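Local coordinates for uncharacterized protein BT9727_2919 (Bacillus thuringiensis serovar konkukian, PDB 3GGM) that is the N-terminal piece of a predicted amidohydrolase that probably hydrolyses carbon-nitrogen bonds other than peptide bonds, its substrate being unknown, at residues Leu63-Ser66 with His67-Val70. Numbering follows the deposited sequence.
Sequences LNDS and HIHV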
loop_
_atom_site.group_PDB
_atom_site.type_symbol
_atom_site.label_atom_id
_atom_site.label_comp_id
_atom_site.label_asym_id
_atom_site.label_seq_id
_atom_site.Cartn_x
_atom_site.Cartn_y
_atom_site.Cartn_z
ATOM N N LEU A 63 -3.661 -5.290 1.378
ATOM C CA LEU A 63 -3.450 -5.774 0.017
ATOM C C LEU A 63 -4.173 -7.106 -0.072
ATOM O O LEU A 63 -3.976 -7.991 0.760
ATOM C CB LEU A 63 -1.963 -5.967 -0.285
ATOM C CG LEU A 63 -1.075 -4.721 -0.376
ATOM C CD1 LEU A 63 -1.735 -3.674 -1.279
ATOM C CD2 LEU A 63 -0.854 -4.158 1.022
ATOM N N ASN A 64 -5.007 -7.236 -1.092
ATOM C CA ASN A 64 -5.813 -8.427 -1.284
ATOM C C ASN A 64 -5.791 -8.870 -2.751
ATOM O O ASN A 64 -6.682 -8.533 -3.533
ATOM C CB ASN A 64 -7.239 -8.100 -0.827
ATOM C CG ASN A 64 -8.194 -9.254 -0.996
ATOM O OD1 ASN A 64 -7.786 -10.415 -1.064
ATOM N ND2 ASN A 64 -9.485 -8.942 -1.039
ATOM N N ASP A 65 -4.753 -9.612 -3.120
ATOM C CA ASP A 65 -4.613 -10.100 -4.480
ATOM C C ASP A 65 -3.827 -11.400 -4.484
ATOM O O ASP A 65 -2.888 -11.565 -3.710
ATOM C CB ASP A 65 -3.893 -9.077 -5.352
ATOM C CG ASP A 65 -3.965 -9.430 -6.821
ATOM O OD1 ASP A 65 -4.931 -8.994 -7.480
ATOM O OD2 ASP A 65 -3.073 -10.159 -7.312
ATOM N N SER A 66 -4.213 -12.309 -5.372
ATOM C CA SER A 66 -3.571 -13.616 -5.492
ATOM C C SER A 66 -2.092 -13.553 -5.890
ATOM O O SER A 66 -1.365 -14.530 -5.731
ATOM C CB SER A 66 -4.312 -14.457 -6.534
ATOM O OG SER A 66 -4.030 -13.962 -7.830
ATOM N N HIS A 67 -1.646 -12.417 -6.411
ATOM C CA HIS A 67 -0.254 -12.292 -6.832
ATOM C C HIS A 67 0.615 -11.563 -5.822
ATOM O O HIS A 67 1.813 -11.396 -6.045
ATOM C CB HIS A 67 -0.165 -11.552 -8.164
ATOM C CG HIS A 67 -1.044 -12.123 -9.230
ATOM N ND1 HIS A 67 -2.363 -11.754 -9.380
ATOM C CD2 HIS A 67 -0.806 -13.066 -10.171
ATOM C CE1 HIS A 67 -2.901 -12.446 -10.368
ATOM N NE2 HIS A 67 -1.977 -13.250 -10.864
ATOM N N ILE A 68 0.010 -11.127 -4.722
ATOM C CA ILE A 68 0.734 -10.395 -3.697
ATOM C C ILE A 68 0.716 -11.126 -2.362
ATOM O O ILE A 68 -0.302 -11.682 -1.963
ATOM C CB ILE A 68 0.107 -8.991 -3.461
ATOM C CG1 ILE A 68 0.012 -8.209 -4.781
ATOM C CG2 ILE A 68 0.935 -8.218 -2.444
ATOM C CD1 ILE A 68 1.340 -7.799 -5.364
ATOM N N HIS A 69 1.852 -11.125 -1.678
ATOM C CA HIS A 69 1.941 -11.727 -0.362
ATOM C C HIS A 69 2.350 -10.608 0.583
ATOM O O HIS A 69 3.407 -10.000 0.404
ATOM C CB HIS A 69 3.008 -12.815 -0.292
ATOM C CG HIS A 69 3.210 -13.348 1.096
ATOM N ND1 HIS A 69 2.554 -14.461 1.571
ATOM C CD2 HIS A 69 3.925 -12.857 2.137
ATOM C CE1 HIS A 69 2.851 -14.632 2.847
ATOM N NE2 HIS A 69 3.681 -13.673 3.215
ATOM N N VAL A 70 1.515 -10.320 1.572
ATOM C CA VAL A 70 1.851 -9.280 2.543
ATOM C C VAL A 70 2.702 -9.949 3.610
ATOM O O VAL A 70 2.259 -10.911 4.228
ATOM C CB VAL A 70 0.587 -8.703 3.217
ATOM C CG1 VAL A 70 0.964 -7.485 4.083
ATOM C CG2 VAL A 70 -0.432 -8.318 2.156
HETATM O O HOH W 1 -2.738 -10.420 -1.198
#
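A chi1 of -169° swings the D65 carboxylate away from its own amide nitrogen, and with H67 CG kept beside its backbone N (chi1 -52°) the carboxylate and the imidazole come together at the head of a turn. The result illustrates an Asx turn joined to a His-carboxylate hydrogen bond: D65 OD2 accepts from H67 N at 2.8 Å, met on its anti side and somewhat out of the carboxylate plane, and from H67 ND1 at 2.7 Å through its syn lone pair. ND1 donates within the plane of its ring, and ring and carboxylate lie nearly coplanar, 29° apart. The ND1 bond limits rotation of the imidazole, while the two bonds together hold OD2 in place. S66 OG lies over one ring face, displaced toward the rim, 3.2 Å from H67 CE1. The backbone closes a type I beta turn from D65 to I68 with I68 N to D65 O at 3.1 Å; D65 CB lies alongside I68 CG1, and a water bridges D65 N and I68 O. Farther from the turn, L63 CB rests on V70 CG2 at 3.7 Å. H67-I68-H69 matches the HxH sequence that usually supplies metal ligands in amidohydrolases, at the end of the first barrel strand, though this fragment holds no metal here. The turn lies in the loop leading from strand 58-61 into strand 68-71, far from the chain's centre; I68 to V70 extend a sheet by pairing parallel with a strand of a second subunit, and the H67 ring stacks on H67 of a third.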